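Local coordinates for ferripyochelin binding protein (Pyrococcus horikoshii, PDB 1V67) that probably works as a zinc-dependent, gamma-class-like carbonic anhydrase, a trimeric left-handed beta-helix protein that binds zinc and calcium, at residues A[46-51]-A[64-69]; A[88-93]-A[106-111]. All blocks are in the same frame, centred on the assembly; numbering follows the deposited sequence.

Contact 1 of 2, residues A[46-51]-A[64-69]; sequences DIEQIY and IHTSHG. With ZN (zinc ion), chain C.
His65 and Asp46 meet at a subunit-interface zinc site of this left-handed beta-helix, where strands 63-65 and 49-52 belong to different faces of the prism. The His65 ring binds zinc through ND1 (2.4 Å), with His87 of its own chain and His82 of the second subunit completing the three protein ligands. Its other nitrogen, NE2, donates in the ring plane to the syn lone pair of Asp46 OD1 (3.1 Å), a His-carboxylate bond that fixes the rotation of the ring. Asp46 is steadied in turn through OD2, by Arg44 and by His166 of the second subunit. Behind this pair, Thr66 OG1 accepts from Glu48 N at 3.0 Å and meets a water that also bridges Ile47 N and Glu48 O. Deeper in the prism, Ile50 CD1 packs against Ile64 CG2 (3.7 Å). The Glu48 side chain, bent at chi2 (-51°), curls back over the 67-69 turn. Gly69 N donates a nearly straight hydrogen bond to Glu48 OE2 (3.1 Å), from above the carboxylate plane. Shortened to an alanine, this glutamate would probably leave the Gly69 N-H without that acceptor and the turn less firmly held. Glu48 CG lies 3.2 Å from Ser67 O.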
loop_
_atom_site.group_PDB
_atom_site.type_symbol
_atom_site.label_atom_id
_atom_site.label_comp_id
_atom_site.label_asym_id
_atom_site.label_seq_id
_atom_site.Cartn_x
_atom_site.Cartn_y
_atom_site.Cartn_z
ATOM N N ASP A 46 2.728 -17.863 5.351
ATOM C CA ASP A 46 1.716 -18.916 5.584
ATOM C C ASP A 46 1.660 -19.985 4.469
ATOM O O ASP A 46 0.789 -20.830 4.456
ATOM C CB ASP A 46 0.309 -18.325 5.746
ATOM C CG ASP A 46 -0.087 -17.485 4.582
ATOM O OD1 ASP A 46 0.677 -17.477 3.578
ATOM O OD2 ASP A 46 -1.154 -16.837 4.700
ATOM N N ILE A 47 2.294 -20.100 3.372
ATOM C CA ILE A 47 2.527 -21.294 2.602
ATOM C C ILE A 47 4.018 -21.579 2.382
ATOM O O ILE A 47 4.542 -22.524 2.973
ATOM C CB ILE A 47 1.715 -21.190 1.252
ATOM C CG1 ILE A 47 2.643 -21.107 0.067
ATOM C CG2 ILE A 47 0.870 -19.892 1.179
ATOM C CD1 ILE A 47 2.153 -21.949 -0.990
ATOM N N GLU A 48 4.798 -20.755 1.377
ATOM C CA GLU A 48 6.226 -21.083 1.214
ATOM C C GLU A 48 6.964 -20.120 2.121
ATOM O O GLU A 48 6.359 -19.179 2.641
ATOM C CB GLU A 48 6.702 -20.865 -0.229
ATOM C CG GLU A 48 6.191 -21.860 -1.276
ATOM C CD GLU A 48 6.404 -23.304 -0.886
ATOM O OE1 GLU A 48 7.455 -23.594 -0.288
ATOM O OE2 GLU A 48 5.530 -24.148 -1.185
ATOM N N GLN A 49 8.263 -20.324 2.312
ATOM C CA GLN A 49 9.015 -19.444 3.197
ATOM C C GLN A 49 9.355 -18.077 2.621
ATOM O O GLN A 49 9.376 -17.893 1.415
ATOM C CB GLN A 49 10.293 -20.160 3.631
ATOM C CG GLN A 49 11.259 -19.306 4.433
ATOM C CD GLN A 49 12.577 -19.983 4.576
ATOM O OE1 GLN A 49 13.289 -20.184 3.598
ATOM N NE2 GLN A 49 12.906 -20.376 5.791
ATOM N N ILE A 50 9.591 -17.122 3.515
ATOM C CA ILE A 50 9.995 -15.770 3.146
ATOM C C ILE A 50 11.344 -15.613 3.833
ATOM O O ILE A 50 11.424 -15.604 5.058
ATOM C CB ILE A 50 9.031 -14.698 3.686
ATOM C CG1 ILE A 50 7.701 -14.768 2.940
ATOM C CG2 ILE A 50 9.650 -13.324 3.528
ATOM C CD1 ILE A 50 6.625 -13.872 3.514
ATOM N N TYR A 51 12.404 -15.543 3.041
ATOM C CA TYR A 51 13.752 -15.400 3.574
ATOM C C TYR A 51 14.319 -14.019 3.269
ATOM O O TYR A 51 14.288 -13.583 2.125
ATOM C CB TYR A 51 14.676 -16.443 2.950
ATOM C CG TYR A 51 16.006 -16.567 3.657
ATOM C CD1 TYR A 51 16.144 -17.402 4.763
ATOM C CD2 TYR A 51 17.125 -15.844 3.233
ATOM C CE1 TYR A 51 17.354 -17.514 5.436
ATOM C CE2 TYR A 51 18.346 -15.949 3.904
ATOM C CZ TYR A 51 18.447 -16.789 5.002
ATOM O OH TYR A 51 19.630 -16.896 5.690
ATOM N N ILE A 64 4.788 -8.780 1.512
ATOM C CA ILE A 64 5.609 -9.833 0.954
ATOM C C ILE A 64 4.858 -11.133 1.131
ATOM O O ILE A 64 4.422 -11.454 2.232
ATOM C CB ILE A 64 6.943 -9.934 1.669
ATOM C CG1 ILE A 64 7.736 -8.642 1.455
ATOM C CG2 ILE A 64 7.683 -11.165 1.166
ATOM C CD1 ILE A 64 9.115 -8.672 2.042
ATOM N N HIS A 65 4.707 -11.883 0.049
ATOM C CA HIS A 65 3.967 -13.132 0.119
ATOM C C HIS A 65 4.534 -14.170 -0.847
ATOM O O HIS A 65 5.550 -13.924 -1.502
ATOM C CB HIS A 65 2.504 -12.856 -0.204
ATOM C CG HIS A 65 1.582 -13.979 0.173
ATOM N ND1 HIS A 65 0.441 -14.256 -0.545
ATOM C CD2 HIS A 65 1.614 -14.847 1.200
ATOM C CE1 HIS A 65 -0.200 -15.258 0.033
ATOM N NE2 HIS A 65 0.493 -15.637 1.100
ATOM N N THR A 66 3.879 -15.328 -0.930
ATOM C CA THR A 66 4.340 -16.401 -1.812
ATOM C C THR A 66 3.171 -17.213 -2.366
ATOM O O THR A 66 2.015 -16.983 -2.013
ATOM C CB THR A 66 5.288 -17.395 -1.067
ATOM O OG1 THR A 66 4.525 -18.161 -0.125
ATOM C CG2 THR A 66 6.414 -16.648 -0.339
ATOM N N SER A 67 3.499 -18.160 -3.243
ATOM C CA SER A 67 2.523 -19.071 -3.841
ATOM C C SER A 67 3.109 -20.478 -3.731
ATOM O O SER A 67 4.322 -20.641 -3.596
ATOM C CB SER A 67 2.278 -18.729 -5.319
ATOM O OG SER A 67 1.638 -17.471 -5.465
ATOM N N HIS A 68 2.260 -21.495 -3.792
ATOM C CA HIS A 68 2.743 -22.869 -3.701
ATOM C C HIS A 68 3.880 -23.129 -4.694
ATOM O O HIS A 68 3.691 -23.034 -5.909
ATOM C CB HIS A 68 1.598 -23.860 -3.949
ATOM C CG HIS A 68 0.583 -23.900 -2.848
ATOM N ND1 HIS A 68 -0.373 -22.921 -2.678
ATOM C CD2 HIS A 68 0.398 -24.783 -1.840
ATOM C CE1 HIS A 68 -1.104 -23.201 -1.612
ATOM N NE2 HIS A 68 -0.656 -24.325 -1.085
ATOM N N GLY A 69 5.060 -23.455 -4.169
ATOM C CA GLY A 69 6.211 -23.724 -5.015
ATOM C C GLY A 69 7.053 -22.491 -5.288
ATOM O O GLY A 69 8.183 -22.589 -5.765
HETATM ZN ZN ZN C . -1.036 -13.900 -2.411
HETATM O O HOH W 1 4.258 -17.572 2.593
#

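Contact 2 of 2, residues A[88-93]-A[106-111]; sequences GAKVGN and GAKIGD
With CG anti to the carbonyl carbon (chi1 -46°), Asp111 lies beside Asn93, its OD1 turned to the Asn93 backbone; Ile109 CG1, likewise beside its own backbone N, lies against Val91 CG2 at 4.0 Å, the two side chains pointing the same way on the buried face. The two segments are equivalent pieces of successive coils in the left-handed beta-helix, running parallel in exact register on one face of the prism. Lys90 N donates to Ala107 O (2.9 Å), Lys90 O accepts from Ile109 N (2.8 Å), and Ile109 O takes the less straight bond from Gly92 N (132° at the hydrogen). Before the strands, Gly106 N donates to Gly88 O. Ile109 also touches Ile127 of the next coil. Lys90 and Lys108 occupy the other face, touching through Lys90 CB and Lys108 CD while their ammonium ends diverge. Past the strands the coil turns a corner, where a side chain on Gly92 would run into Asp111 OD1 as it is placed here, consistent with glycine at this position. Asn93 OD1 takes the N-H of Glu76, tying the corner to the preceding coil. Asn93 N donates to Asp111 OD1 (2.9 Å) on its anti side, 34° out of the carboxylate plane.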
loop_
_atom_site.group_PDB
_atom_site.type_symbol
_atom_site.label_atom_id
_atom_site.label_comp_id
_atom_site.label_asym_id
_atom_site.label_seq_id
_atom_site.Cartn_x
_atom_site.Cartn_y
_atom_site.Cartn_z
ATOM N N GLY A 88 6.355 -14.316 -4.139
ATOM C CA GLY A 88 7.082 -15.488 -4.599
ATOM C C GLY A 88 8.172 -15.255 -5.622
ATOM O O GLY A 88 8.224 -15.928 -6.654
ATOM N N ALA A 89 9.056 -14.307 -5.343
ATOM C CA ALA A 89 10.136 -14.015 -6.271
ATOM C C ALA A 89 11.481 -14.233 -5.611
ATOM O O ALA A 89 11.577 -14.336 -4.394
ATOM C CB ALA A 89 10.025 -12.583 -6.763
ATOM N N LYS A 90 12.517 -14.321 -6.431
ATOM C CA LYS A 90 13.867 -14.498 -5.935
ATOM C C LYS A 90 14.655 -13.236 -6.259
ATOM O O LYS A 90 14.766 -12.843 -7.420
ATOM C CB LYS A 90 14.532 -15.718 -6.581
ATOM C CG LYS A 90 14.160 -17.055 -5.945
ATOM C CD LYS A 90 14.871 -18.205 -6.650
ATOM C CE LYS A 90 14.650 -19.535 -5.937
ATOM N NZ LYS A 90 13.208 -19.886 -5.785
ATOM N N VAL A 91 15.185 -12.598 -5.225
ATOM C CA VAL A 91 15.951 -11.379 -5.407
ATOM C C VAL A 91 17.377 -11.555 -4.907
ATOM O O VAL A 91 17.611 -12.100 -3.827
ATOM C CB VAL A 91 15.259 -10.201 -4.686
ATOM C CG1 VAL A 91 16.152 -8.968 -4.693
ATOM C CG2 VAL A 91 13.928 -9.892 -5.393
ATOM N N GLY A 92 18.325 -11.092 -5.713
ATOM C CA GLY A 92 19.729 -11.213 -5.376
ATOM C C GLY A 92 20.249 -10.192 -4.389
ATOM O O GLY A 92 19.486 -9.641 -3.596
ATOM N N ASN A 93 21.559 -9.944 -4.443
ATOM C CA ASN A 93 22.212 -9.007 -3.541
ATOM C C ASN A 93 22.316 -7.612 -4.133
ATOM O O ASN A 93 22.356 -7.436 -5.352
ATOM C CB ASN A 93 23.615 -9.513 -3.179
ATOM C CG ASN A 93 23.592 -10.832 -2.418
ATOM O OD1 ASN A 93 22.981 -10.941 -1.357
ATOM N ND2 ASN A 93 24.273 -11.834 -2.956
ATOM N N GLY A 106 7.881 -16.266 -9.686
ATOM C CA GLY A 106 8.779 -16.876 -10.648
ATOM C C GLY A 106 9.860 -15.926 -11.108
ATOM O O GLY A 106 10.788 -16.332 -11.805
ATOM N N ALA A 107 9.745 -14.665 -10.702
ATOM C CA ALA A 107 10.714 -13.642 -11.073
ATOM C C ALA A 107 12.064 -13.950 -10.460
ATOM O O ALA A 107 12.139 -14.430 -9.328
ATOM C CB ALA A 107 10.228 -12.248 -10.622
ATOM N N LYS A 108 13.127 -13.706 -11.219
ATOM C CA LYS A 108 14.492 -13.932 -10.741
ATOM C C LYS A 108 15.291 -12.633 -10.954
ATOM O O LYS A 108 15.712 -12.323 -12.069
ATOM C CB LYS A 108 15.140 -15.069 -11.531
ATOM C CG LYS A 108 15.542 -16.290 -10.681
ATOM C CD LYS A 108 16.891 -16.097 -9.963
ATOM C CE LYS A 108 18.037 -15.931 -10.957
ATOM N NZ LYS A 108 19.350 -15.692 -10.295
ATOM N N ILE A 109 15.509 -11.866 -9.892
ATOM C CA ILE A 109 16.266 -10.625 -10.012
ATOM C C ILE A 109 17.731 -10.820 -9.659
ATOM O O ILE A 109 18.054 -11.348 -8.597
ATOM C CB ILE A 109 15.712 -9.533 -9.105
ATOM C CG1 ILE A 109 14.200 -9.380 -9.332
ATOM C CG2 ILE A 109 16.414 -8.248 -9.388
ATOM C CD1 ILE A 109 13.789 -9.022 -10.736
ATOM N N GLY A 110 18.602 -10.388 -10.567
ATOM C CA GLY A 110 20.035 -10.519 -10.375
ATOM C C GLY A 110 20.589 -9.563 -9.337
ATOM O O GLY A 110 19.830 -8.852 -8.673
ATOM N N ASP A 111 21.912 -9.540 -9.190
ATOM C CA ASP A 111 22.556 -8.659 -8.216
ATOM C C ASP A 111 22.823 -7.281 -8.803
ATOM O O ASP A 111 22.841 -7.122 -10.028
ATOM C CB ASP A 111 23.885 -9.245 -7.744
ATOM C CG ASP A 111 23.789 -10.708 -7.388
ATOM O OD1 ASP A 111 22.800 -11.099 -6.747
ATOM O OD2 ASP A 111 24.719 -11.463 -7.743
#

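Both contacts involve the same parallel sheet, through strand 49-52 in contact 1 and strands 90-91 and 108-109 in contact 2, and each combines buried and solvent-reaching residues. Contact 2 is regular stacking of two coils, held almost wholly by main-chain bonds, and no other subunit touches it. Contact 1 spans a corner, its backbones are not paired as strands, and side-chain acceptors, a water and a metal ligand take over; there the second subunit takes part. Its outer end, at His68 and Gly69, is exposed, whereas its histidine-carboxylate pair is buried. The two contacts, with centres about 14 Å apart, join where His65 O lies 2.8 Å from Gly88 N, a probable hydrogen bond.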